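Local coordinates for acetyltransferase, GNAT family (Streptococcus pneumoniae, PDB 2I79), which binds acetyl coenzyme A and probably transfers its acetyl group to an amine of a substrate, at residues 23-26 with 27-30; 39-42 with 43-47; 94-97 with 98-101. All coordinates share one frame; numbering follows the deposited sequence.

Interaction 1. Residues 23-26 with 27-30; sequences NRVS and LETD
The Arg24 guanidinium and the Glu28 carboxylate meet with their planes 88° apart. Glu28 OE2 stands off the guanidinium plane, 3.5 Å from Arg24 NH1, so the pair attract as charges without a directed N-H bond. This is a salt bridge of the loose kind. Arg24 reaches this position by a bend at chi3 (80°), which turns the guanidinium out of the line of the extended start of the chain. The aliphatic part of Arg24 also runs past the same oxygen. The Glu28 chain stays extended beyond CG and passes the backbone of Arg24 and Val25. Its other oxygen, OE1, lies 3.7 Å from Val25 CG1 and probably accepts a hydrogen bond from the backbone N of Lys96.

The backbone is joined by two bonds spanning three residues: Leu27 N to Arg24 O at 3.2 Å and Glu28 N to Val25 O at 3.1 Å. Ser26 turns its hydroxyl back along the chain, and Ser26 OG donates to Asn23 O at 2.9 Å. The CG of Leu27 rests against the same carbonyl. Two waters extend the turn. One links Val25 O to Thr29 OG1, and the other donates to both Ser26 O and Thr29 O.

This is the C-terminal exit of helix 15-26. The last carbonyls find partners in backbone N-H groups, a serine hydroxyl and water. The Glu28 carboxylate has two different partners: a charge on the helix, which sets no precise orientation, and the Lys96 N-H, a directed partner that probably helps hold OE1.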
ATOM      1  N   ASN A  23      17.597   5.368 -10.149  1.00 43.78           N
ATOM      2  CA  ASN A  23      17.746   6.812 -10.349  1.00 44.49           C
ATOM      3  C   ASN A  23      17.652   7.181 -11.828  1.00 44.79           C
ATOM      4  O   ASN A  23      17.024   8.192 -12.190  1.00 44.14           O
ATOM      5  CB  ASN A  23      19.072   7.305  -9.763  1.00 43.89           C
ATOM      6  CG  ASN A  23      19.021   7.505  -8.263  1.00 43.52           C
ATOM      7  OD1 ASN A  23      20.026   7.322  -7.536  1.00 42.36           O
ATOM      8  ND2 ASN A  23      17.867   7.899  -7.787  1.00 42.06           N
ATOM      9  N   ARG A  24      18.217   6.336 -12.671  1.00 45.48           N
ATOM     10  CA  ARG A  24      18.112   6.565 -14.125  1.00 46.49           C
ATOM     11  C   ARG A  24      16.665   6.538 -14.588  1.00 45.46           C
ATOM     12  O   ARG A  24      16.201   7.489 -15.169  1.00 45.11           O
ATOM     13  CB  ARG A  24      18.951   5.566 -14.930  1.00 46.58           C
ATOM     14  CG  ARG A  24      18.721   5.666 -16.448  1.00 47.49           C
ATOM     15  CD  ARG A  24      19.761   4.889 -17.258  1.00 54.06           C
ATOM     16  NE  ARG A  24      19.508   3.427 -17.350  1.00 60.64           N
ATOM     17  CZ  ARG A  24      19.089   2.733 -18.428  1.00 59.98           C
ATOM     18  NH1 ARG A  24      18.825   3.288 -19.618  1.00 63.28           N
ATOM     19  NH2 ARG A  24      18.950   1.428 -18.316  1.00 61.33           N
ATOM     20  N   VAL A  25      15.936   5.468 -14.291  1.00 45.31           N
ATOM     21  CA  VAL A  25      14.564   5.329 -14.794  1.00 44.91           C
ATOM     22  C   VAL A  25      13.592   6.317 -14.146  1.00 44.53           C
ATOM     23  O   VAL A  25      12.607   6.703 -14.736  1.00 43.84           O
ATOM     24  CB  VAL A  25      14.048   3.861 -14.675  1.00 44.46           C
ATOM     25  CG1 VAL A  25      14.913   2.942 -15.502  1.00 43.60           C
ATOM     26  CG2 VAL A  25      14.008   3.400 -13.204  1.00 43.43           C
ATOM     27  N   SER A  26      13.888   6.775 -12.943  1.00 45.64           N
ATOM     28  CA  SER A  26      13.013   7.753 -12.268  1.00 46.32           C
ATOM     29  C   SER A  26      12.923   9.115 -13.049  1.00 47.01           C
ATOM     30  O   SER A  26      11.971   9.894 -12.857  1.00 46.89           O
ATOM     31  CB  SER A  26      13.477   7.946 -10.812  1.00 46.76           C
ATOM     32  OG  SER A  26      14.568   8.789 -10.805  1.00 49.12           O
ATOM     33  N   LEU A  27      13.894   9.337 -13.951  1.00 46.67           N
ATOM     34  CA  LEU A  27      14.032  10.522 -14.764  1.00 46.71           C
ATOM     35  C   LEU A  27      13.487  10.340 -16.185  1.00 47.04           C
ATOM     36  O   LEU A  27      13.337  11.322 -16.924  1.00 46.88           O
ATOM     37  CB  LEU A  27      15.517  10.862 -14.902  1.00 47.57           C
ATOM     38  CG  LEU A  27      16.286  11.183 -13.631  1.00 49.24           C
ATOM     39  CD1 LEU A  27      17.741  11.284 -13.968  1.00 51.71           C
ATOM     40  CD2 LEU A  27      15.768  12.463 -13.006  1.00 51.41           C
ATOM     41  N   GLU A  28      13.200   9.097 -16.564  1.00 46.30           N
ATOM     42  CA  GLU A  28      12.779   8.772 -17.926  1.00 46.90           C
ATOM     43  C   GLU A  28      11.280   8.964 -18.132  1.00 46.93           C
ATOM     44  O   GLU A  28      10.870   9.351 -19.215  1.00 47.50           O
ATOM     45  CB  GLU A  28      13.160   7.331 -18.286  1.00 46.48           C
ATOM     46  CG  GLU A  28      14.637   7.155 -18.393  1.00 47.64           C
ATOM     47  CD  GLU A  28      15.060   5.741 -18.756  1.00 47.83           C
ATOM     48  OE1 GLU A  28      14.245   4.804 -18.645  1.00 48.60           O
ATOM     49  OE2 GLU A  28      16.239   5.569 -19.127  1.00 49.62           O
ATOM     50  N   THR A  29      10.459   8.688 -17.114  1.00 47.00           N
ATOM     51  CA  THR A  29       9.013   8.873 -17.249  1.00 46.37           C
ATOM     52  C   THR A  29       8.457   9.397 -15.964  1.00 46.88           C
ATOM     53  O   THR A  29       9.139   9.366 -14.889  1.00 47.07           O
ATOM     54  CB  THR A  29       8.261   7.542 -17.567  1.00 46.78           C
ATOM     55  OG1 THR A  29       8.137   6.752 -16.386  1.00 46.55           O
ATOM     56  CG2 THR A  29       8.954   6.698 -18.661  1.00 45.91           C
ATOM     57  N   ASP A  30       7.208   9.842 -16.021  1.00 46.39           N
ATOM     58  CA  ASP A  30       6.443  10.090 -14.790  1.00 47.09           C
ATOM     59  C   ASP A  30       5.257   9.098 -14.637  1.00 47.08           C
ATOM     60  O   ASP A  30       4.228   9.430 -14.052  1.00 47.31           O
ATOM     61  CB  ASP A  30       6.014  11.568 -14.711  1.00 47.29           C
ATOM     62  CG  ASP A  30       5.264  12.039 -15.942  1.00 49.71           C
ATOM     63  OD1 ASP A  30       5.075  11.245 -16.901  1.00 48.95           O
ATOM     64  OD2 ASP A  30       4.839  13.223 -15.932  1.00 53.34           O
TER
HETATM   65  O   HOH W   1      10.532   5.166 -15.933  1.00 36.80           O
HETATM   66  O   HOH W   2      10.266  11.769 -13.671  1.00 46.19           O

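Interaction 2. Residues 39-42 with 43-47; sequences ILLT and SEEME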
ATOM      1  N   ILE A  39      15.413   7.644  -6.252  1.00 51.46           N
ATOM      2  CA  ILE A  39      15.035   6.554  -5.372  1.00 52.09           C
ATOM      3  C   ILE A  39      15.204   6.885  -3.877  1.00 53.07           C
ATOM      4  O   ILE A  39      14.567   6.253  -3.035  1.00 53.98           O
ATOM      5  CB  ILE A  39      15.789   5.254  -5.777  1.00 51.93           C
ATOM      6  CG1 ILE A  39      15.158   4.010  -5.122  1.00 52.26           C
ATOM      7  CG2 ILE A  39      17.274   5.375  -5.485  1.00 51.32           C
ATOM      8  CD1 ILE A  39      13.812   3.579  -5.771  1.00 51.98           C
ATOM      9  N   LEU A  40      16.043   7.868  -3.550  1.00 53.90           N
ATOM     10  CA  LEU A  40      16.162   8.378  -2.171  1.00 55.05           C
ATOM     11  C   LEU A  40      16.783   7.358  -1.161  1.00 55.93           C
ATOM     12  O   LEU A  40      16.540   7.418   0.055  1.00 56.57           O
ATOM     13  CB  LEU A  40      14.808   8.907  -1.684  1.00 55.41           C
ATOM     14  CG  LEU A  40      14.257  10.042  -2.553  1.00 56.64           C
ATOM     15  CD1 LEU A  40      12.795  10.306  -2.246  1.00 59.66           C
ATOM     16  CD2 LEU A  40      15.105  11.316  -2.406  1.00 56.99           C
ATOM     17  N   LEU A  41      17.586   6.440  -1.694  1.00 55.53           N
ATOM     18  CA  LEU A  41      18.231   5.387  -0.925  1.00 54.75           C
ATOM     19  C   LEU A  41      19.692   5.365  -1.316  1.00 54.01           C
ATOM     20  O   LEU A  41      20.021   5.393  -2.496  1.00 53.39           O
ATOM     21  CB  LEU A  41      17.611   4.028  -1.247  1.00 55.03           C
ATOM     22  CG  LEU A  41      16.272   3.614  -0.647  1.00 57.61           C
ATOM     23  CD1 LEU A  41      15.910   2.206  -1.128  1.00 60.99           C
ATOM     24  CD2 LEU A  41      16.288   3.648   0.866  1.00 59.50           C
ATOM     25  N   THR A  42      20.572   5.325  -0.324  1.00 53.10           N
ATOM     26  CA  THR A  42      21.998   5.147  -0.555  1.00 52.82           C
ATOM     27  C   THR A  42      22.266   3.671  -0.919  1.00 51.66           C
ATOM     28  O   THR A  42      21.424   2.800  -0.658  1.00 50.00           O
ATOM     29  CB  THR A  42      22.793   5.440   0.740  1.00 52.54           C
ATOM     30  OG1 THR A  42      22.393   4.475   1.711  1.00 52.37           O
ATOM     31  CG2 THR A  42      22.503   6.828   1.247  1.00 53.42           C
ATOM     32  N   SER A  43      23.444   3.390  -1.468  1.00 51.54           N
ATOM     33  CA  SER A  43      23.826   2.011  -1.784  1.00 53.01           C
ATOM     34  C   SER A  43      23.736   1.125  -0.542  1.00 53.78           C
ATOM     35  O   SER A  43      23.339  -0.044  -0.614  1.00 53.36           O
ATOM     36  CB  SER A  43      25.241   1.942  -2.368  1.00 52.82           C
ATOM     37  OG  SER A  43      25.306   2.564  -3.643  1.00 52.84           O
ATOM     38  N   GLU A  44      24.081   1.708   0.609  1.00 55.47           N
ATOM     39  CA  GLU A  44      24.101   0.993   1.893  1.00 56.12           C
ATOM     40  C   GLU A  44      22.695   0.618   2.337  1.00 56.55           C
ATOM     41  O   GLU A  44      22.431  -0.552   2.688  1.00 56.74           O
ATOM     42  CB  GLU A  44      24.840   1.840   2.938  1.00 57.47           C
ATOM     43  CG  GLU A  44      26.369   2.051   2.593  1.00 58.92           C
ATOM     44  CD  GLU A  44      26.683   2.947   1.332  1.00 63.49           C
ATOM     45  OE1 GLU A  44      25.919   3.908   0.998  1.00 62.09           O
ATOM     46  OE2 GLU A  44      27.742   2.689   0.680  1.00 63.12           O
ATOM     47  N   GLU A  45      21.773   1.578   2.242  1.00 56.36           N
ATOM     48  CA  GLU A  45      20.359   1.312   2.480  1.00 56.85           C
ATOM     49  C   GLU A  45      19.722   0.307   1.511  1.00 56.72           C
ATOM     50  O   GLU A  45      18.819  -0.454   1.894  1.00 55.87           O
ATOM     51  CB  GLU A  45      19.562   2.624   2.429  1.00 57.33           C
ATOM     52  CG  GLU A  45      19.815   3.563   3.626  1.00 58.70           C
ATOM     53  CD  GLU A  45      19.107   4.900   3.477  1.00 59.44           C
ATOM     54  OE1 GLU A  45      18.927   5.361   2.319  1.00 61.39           O
ATOM     55  OE2 GLU A  45      18.714   5.487   4.518  1.00 63.11           O
ATOM     56  N   MET A  46      20.163   0.303   0.250  1.00 56.10           N
ATOM     57  CA  MET A  46      19.622  -0.668  -0.690  1.00 56.60           C
ATOM     58  C   MET A  46      20.046  -2.088  -0.306  1.00 56.73           C
ATOM     59  O   MET A  46      19.287  -3.028  -0.478  1.00 55.68           O
ATOM     60  CB  MET A  46      20.018  -0.351  -2.129  1.00 55.24           C
ATOM     61  CG  MET A  46      19.454  -1.353  -3.134  1.00 54.25           C
ATOM     62  SD  MET A  46      17.646  -1.308  -3.319  1.00 44.00           S
ATOM     63  CE  MET A  46      17.466   0.234  -4.201  1.00 47.96           C
ATOM     64  N   GLU A  47      21.270  -2.219   0.188  1.00 58.52           N
ATOM     65  CA  GLU A  47      21.837  -3.512   0.585  1.00 59.86           C
ATOM     66  C   GLU A  47      20.950  -4.202   1.663  1.00 60.74           C
ATOM     67  O   GLU A  47      20.700  -5.408   1.605  1.00 61.55           O
ATOM     68  CB  GLU A  47      23.278  -3.281   1.052  1.00 60.15           C
ATOM     69  CG  GLU A  47      24.243  -4.439   0.868  1.00 60.51           C
ATOM     70  CD  GLU A  47      25.736  -4.037   0.988  1.00 62.04           C
ATOM     71  OE1 GLU A  47      26.145  -2.907   0.600  1.00 63.94           O
ATOM     72  OE2 GLU A  47      26.518  -4.896   1.441  1.00 66.11           O
TER
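Thr42 and Glu45 grip each other twice, which makes the tight part of this contact. Thr42 OG1 accepts from Glu45 N at 3.0 Å, and the bond is nearly straight (171°). In return Glu45 OE1 accepts from Thr42 N at 3.1 Å. The carboxylate is met on its anti side, 24° out of its plane. This is a capping box, with Thr42 as N-cap of helix 43-55. The threonine torsion (chi1 63°) sets OG1 between the backbone N and the carbonyl carbon, facing the first turn. Met46 N closes that turn on Thr42 O at 2.9 Å.

The solvent side is looser. Glu44 bends back at chi2, and its OE1 comes only to 3.5 Å from Thr42 CB. Leu41 CD2 comes against Glu45 OE1 at a similar distance, the two side chains meeting at a slant. Thr42, Glu44 and Glu45 are all exposed in the assembly.

On the inner side, Leu41 CD1 touches Met46 CE at 4.0 Å, and the two side chains run roughly perpendicular. Met46 is buried against Val19 and Leu22 of helix 15-26, and Ser43 touches Ala16. Helix 43-55 begins at this cap, and its Met46 and Ser43 face helix 15-26.

Interaction 3. Residues 94-97 with 98-101; sequences IGKR and YWNN. With ACO (acetyl coenzyme *a), chain G.
Trp99 is turned back over Lys96 by its first torsion (chi1 -70°), which sets CG anti to its own carbonyl carbon. Lys96 has CG anti to its backbone N (chi1 -170°) and an extended chain beyond. The aliphatic part of Lys96 thus passes the six-membered ring, with CG 3.8 Å from Trp99 CZ3. Over the five-membered ring sits Lys96 CA, 3.5 Å from the ring centroid and 10° off the normal. This is a CH-pi contact. The opposite face of the indole carries acetyl coenzyme A, whose OAP is 3.2 Å from Trp99 CE2. The indole is sandwiched between the chain and the cofactor.

Its N-H is used too. Ile94 O, which accepts from Trp99 NE1 at 3.0 Å, lies a little off the indole plane. Ile94 CG2 lies at the indole edge and also packs on Tyr98 CB. Two backbone bonds wind the turn: Tyr98 N to Gly95 O, and Trp99 N to Lys96 O at 3.0 Å. Tyr98 also touches Arg24 of helix 15-26.

The strand end and the loop after it each give the cofactor a backbone N-H. Ile94 N donates to O9P of the pantetheine at 2.8 Å, and Asn100 N donates to O4A of the pyrophosphate at 2.9 Å. Gly104 N and Ser105 N of helix 103-117 also bond the cofactor. A strand that pairs with pantetheine, followed by a pyrophosphate loop of backbone N-H groups leading into a helix, is the acetyl coenzyme A site characteristic of the GNAT fold.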
ATOM      1  N   ILE A  94      11.630  -0.835 -16.902  1.00 42.80           N
ATOM      2  CA  ILE A  94      12.663  -1.136 -17.907  1.00 43.63           C
ATOM      3  C   ILE A  94      13.249   0.209 -18.353  1.00 43.71           C
ATOM      4  O   ILE A  94      12.522   1.212 -18.427  1.00 42.24           O
ATOM      5  CB  ILE A  94      12.084  -1.909 -19.123  1.00 43.36           C
ATOM      6  CG1 ILE A  94      11.436  -3.240 -18.675  1.00 45.33           C
ATOM      7  CG2 ILE A  94      13.162  -2.215 -20.170  1.00 43.02           C
ATOM      8  CD1 ILE A  94      12.412  -4.271 -18.084  1.00 46.50           C
ATOM      9  N   GLY A  95      14.569   0.251 -18.570  1.00 44.54           N
ATOM     10  CA  GLY A  95      15.194   1.425 -19.166  1.00 46.20           C
ATOM     11  C   GLY A  95      14.558   1.720 -20.508  1.00 47.29           C
ATOM     12  O   GLY A  95      14.307   0.803 -21.293  1.00 47.64           O
ATOM     13  N   LYS A  96      14.268   2.994 -20.745  1.00 49.42           N
ATOM     14  CA  LYS A  96      13.520   3.440 -21.896  1.00 50.94           C
ATOM     15  C   LYS A  96      14.191   2.958 -23.175  1.00 52.29           C
ATOM     16  O   LYS A  96      13.549   2.407 -24.056  1.00 51.50           O
ATOM     17  CB  LYS A  96      13.406   4.967 -21.891  1.00 51.32           C
ATOM     18  CG  LYS A  96      12.423   5.533 -22.927  1.00 51.77           C
ATOM     19  CD  LYS A  96      12.101   7.025 -22.662  1.00 52.32           C
ATOM     20  CE  LYS A  96      11.313   7.609 -23.835  1.00 55.75           C
ATOM     21  NZ  LYS A  96      10.649   8.948 -23.587  1.00 57.24           N
ATOM     22  N   ARG A  97      15.507   3.126 -23.218  1.00 54.14           N
ATOM     23  CA  ARG A  97      16.336   2.661 -24.326  1.00 55.20           C
ATOM     24  C   ARG A  97      16.031   1.204 -24.764  1.00 54.96           C
ATOM     25  O   ARG A  97      16.257   0.872 -25.927  1.00 55.57           O
ATOM     26  CB  ARG A  97      17.827   2.808 -23.942  1.00 55.66           C
ATOM     27  CG  ARG A  97      18.766   3.080 -25.104  1.00 57.48           C
ATOM     28  CD  ARG A  97      19.794   4.240 -24.774  1.00 61.85           C
ATOM     29  NE  ARG A  97      19.108   5.528 -24.499  1.00 66.13           N
ATOM     30  CZ  ARG A  97      19.062   6.168 -23.321  1.00 67.06           C
ATOM     31  NH1 ARG A  97      19.683   5.687 -22.229  1.00 68.51           N
ATOM     32  NH2 ARG A  97      18.390   7.322 -23.234  1.00 67.18           N
ATOM     33  N   TYR A  98      15.509   0.357 -23.860  1.00 54.26           N
ATOM     34  CA  TYR A  98      15.250  -1.072 -24.168  1.00 53.88           C
ATOM     35  C   TYR A  98      13.781  -1.487 -24.282  1.00 52.72           C
ATOM     36  O   TYR A  98      13.464  -2.691 -24.361  1.00 51.56           O
ATOM     37  CB  TYR A  98      15.865  -1.966 -23.102  1.00 54.93           C
ATOM     38  CG  TYR A  98      17.291  -1.662 -22.706  1.00 56.03           C
ATOM     39  CD1 TYR A  98      17.562  -0.955 -21.546  1.00 55.81           C
ATOM     40  CD2 TYR A  98      18.376  -2.131 -23.471  1.00 57.65           C
ATOM     41  CE1 TYR A  98      18.865  -0.707 -21.151  1.00 57.34           C
ATOM     42  CE2 TYR A  98      19.700  -1.894 -23.074  1.00 57.37           C
ATOM     43  CZ  TYR A  98      19.926  -1.179 -21.907  1.00 57.06           C
ATOM     44  OH  TYR A  98      21.200  -0.907 -21.469  1.00 58.73           O
ATOM     45  N   TRP A  99      12.880  -0.517 -24.271  1.00 51.76           N
ATOM     46  CA  TRP A  99      11.471  -0.814 -24.415  1.00 51.52           C
ATOM     47  C   TRP A  99      11.134  -1.533 -25.735  1.00 52.06           C
ATOM     48  O   TRP A  99      11.871  -1.426 -26.747  1.00 52.27           O
ATOM     49  CB  TRP A  99      10.654   0.463 -24.350  1.00 50.69           C
ATOM     50  CG  TRP A  99      10.579   1.124 -23.018  1.00 50.07           C
ATOM     51  CD1 TRP A  99      11.062   0.656 -21.795  1.00 48.89           C
ATOM     52  CD2 TRP A  99       9.948   2.371 -22.744  1.00 49.29           C
ATOM     53  NE1 TRP A  99      10.759   1.560 -20.805  1.00 47.93           N
ATOM     54  CE2 TRP A  99      10.078   2.615 -21.351  1.00 49.29           C
ATOM     55  CE3 TRP A  99       9.276   3.312 -23.540  1.00 49.87           C
ATOM     56  CZ2 TRP A  99       9.572   3.772 -20.746  1.00 50.51           C
ATOM     57  CZ3 TRP A  99       8.766   4.462 -22.937  1.00 49.88           C
ATOM     58  CH2 TRP A  99       8.927   4.686 -21.554  1.00 49.21           C
ATOM     59  N   ASN A 100      10.022  -2.266 -25.694  1.00 51.81           N
ATOM     60  CA  ASN A 100       9.444  -2.949 -26.837  1.00 51.59           C
ATOM     61  C   ASN A 100      10.365  -3.923 -27.541  1.00 51.64           C
ATOM     62  O   ASN A 100      10.398  -3.978 -28.781  1.00 51.01           O
ATOM     63  CB  ASN A 100       8.916  -1.928 -27.829  1.00 52.21           C
ATOM     64  CG  ASN A 100       7.994  -0.963 -27.186  1.00 52.38           C
ATOM     65  OD1 ASN A 100       8.237   0.253 -27.183  1.00 52.23           O
ATOM     66  ND2 ASN A 100       6.940  -1.493 -26.581  1.00 51.10           N
ATOM     67  N   ASN A 101      11.120  -4.665 -26.741  1.00 51.25           N
ATOM     68  CA  ASN A 101      11.936  -5.751 -27.222  1.00 51.41           C
ATOM     69  C   ASN A 101      11.585  -7.065 -26.524  1.00 51.42           C
ATOM     70  O   ASN A 101      12.266  -8.080 -26.743  1.00 52.25           O
ATOM     71  CB  ASN A 101      13.414  -5.411 -27.012  1.00 51.36           C
ATOM     72  CG  ASN A 101      13.911  -4.394 -27.996  1.00 52.72           C
ATOM     73  OD1 ASN A 101      13.972  -4.665 -29.195  1.00 57.55           O
ATOM     74  ND2 ASN A 101      14.235  -3.208 -27.522  1.00 52.61           N
TER
HETATM   75  N1A ACO G 402      -0.090   1.189 -26.224  1.00 47.99           N
HETATM   76  C2A ACO G 402      -0.297  -0.145 -26.218  1.00 47.58           C
HETATM   77  N3A ACO G 402       0.710  -1.039 -26.273  1.00 46.52           N
HETATM   78  C4A ACO G 402       1.994  -0.634 -26.332  1.00 46.05           C
HETATM   79  C5A ACO G 402       2.305   0.793 -26.326  1.00 45.77           C
HETATM   80  C6A ACO G 402       1.159   1.712 -26.259  1.00 47.65           C
HETATM   81  N6A ACO G 402       1.368   3.046 -26.253  1.00 48.82           N
HETATM   82  N7A ACO G 402       3.633   0.905 -26.397  1.00 46.84           N
HETATM   83  C8A ACO G 402       4.129  -0.369 -26.437  1.00 47.85           C
HETATM   84  N9A ACO G 402       3.143  -1.281 -26.402  1.00 47.39           N
HETATM   85  C1B ACO G 402       3.171  -2.771 -26.403  1.00 49.04           C
HETATM   86  C2B ACO G 402       4.171  -3.500 -27.287  1.00 51.78           C
HETATM   87  O2B ACO G 402       3.671  -3.696 -28.612  1.00 54.77           O
HETATM   88  C3B ACO G 402       4.277  -4.814 -26.558  1.00 52.47           C
HETATM   89  O3B ACO G 402       3.148  -5.653 -26.723  1.00 55.89           O
HETATM   90  P3B ACO G 402       3.142  -6.980 -27.617  1.00 59.66           P
HETATM   91  O7A ACO G 402       3.156  -6.266 -28.959  1.00 58.97           O
HETATM   92  O8A ACO G 402       1.877  -7.735 -27.284  1.00 60.25           O
HETATM   93  O9A ACO G 402       4.374  -7.767 -27.245  1.00 58.98           O
HETATM   94  C4B ACO G 402       4.193  -4.400 -25.096  1.00 50.86           C
HETATM   95  O4B ACO G 402       3.409  -3.213 -25.068  1.00 48.65           O
HETATM   96  C5B ACO G 402       5.586  -4.188 -24.519  1.00 49.41           C
HETATM   97  O5B ACO G 402       6.026  -5.481 -24.085  1.00 47.16           O
HETATM   98  P1A ACO G 402       7.573  -5.675 -23.695  1.00 43.07           P
HETATM   99  O1A ACO G 402       8.457  -5.110 -24.774  1.00 43.98           O
HETATM  100  O2A ACO G 402       7.694  -7.115 -23.237  1.00 40.33           O
HETATM  101  O3A ACO G 402       7.678  -4.615 -22.476  1.00 45.34           O
HETATM  102  P2A ACO G 402       8.804  -3.453 -22.224  1.00 44.53           P
HETATM  103  O4A ACO G 402       8.682  -2.215 -23.119  1.00 39.44           O
HETATM  104  O5A ACO G 402      10.111  -4.204 -22.136  1.00 41.36           O
HETATM  105  O6A ACO G 402       8.280  -3.047 -20.731  1.00 43.40           O
HETATM  106  CBP ACO G 402       7.143  -1.309 -19.439  1.00 44.89           C
HETATM  107  CCP ACO G 402       7.060  -2.338 -20.550  1.00 44.44           C
HETATM  108  CDP ACO G 402       5.745  -0.700 -19.255  1.00 44.09           C
HETATM  109  CEP ACO G 402       7.634  -2.018 -18.167  1.00 45.52           C
HETATM  110  CAP ACO G 402       8.133  -0.208 -19.836  1.00 44.96           C
HETATM  111  OAP ACO G 402       7.651   0.557 -20.967  1.00 45.80           O
HETATM  112  C9P ACO G 402       8.436   0.714 -18.667  1.00 43.35           C
HETATM  113  O9P ACO G 402       9.288   0.402 -17.856  1.00 42.42           O
HETATM  114  N8P ACO G 402       7.763   1.855 -18.591  1.00 42.57           N
HETATM  115  C7P ACO G 402       7.961   2.880 -17.559  1.00 44.90           C
HETATM  116  C6P ACO G 402       7.664   2.402 -16.138  1.00 43.43           C
HETATM  117  C5P ACO G 402       6.282   1.821 -16.037  1.00 44.47           C
HETATM  118  O5P ACO G 402       5.335   2.466 -16.439  1.00 44.27           O
HETATM  119  N4P ACO G 402       6.173   0.608 -15.510  1.00 46.68           N
HETATM  120  C3P ACO G 402       4.904  -0.081 -15.333  1.00 50.34           C
HETATM  121  C2P ACO G 402       4.051   0.494 -14.210  1.00 54.90           C
HETATM  122  S1P ACO G 402       4.881   0.260 -12.663  1.00 58.98           S
HETATM  123  C   ACO G 402       4.361  -1.068 -11.884  1.00 58.13           C
HETATM  124  O   ACO G 402       4.650  -2.083 -12.473  1.00 58.15           O
HETATM  125  CH3 ACO G 402       3.605  -0.927 -10.575  1.00 59.19           C

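Interactions 1 and 3 lie side by side, with centres about 12 Å apart. Arg24 NH1 and Arg97 NH1 are like charges 3.6 Å apart, and Thr29 CG2 packs on Trp99 CH2 at 3.5 Å. Thr29 also approaches the acetyl coenzyme A that residues 94-101 bind, about 4 Å from side chain to cofactor at the nearest. The end of helix 15-26 thus borders the cofactor pocket. Interaction 2 is more remote: its centre is about 16 Å from that of interaction 1 and 24 Å from that of interaction 3. It joins interaction 1 through Asn23, which packs on Ile39. Asp30 and Leu40 both touch the second subunit, at its Arg83 and Arg81.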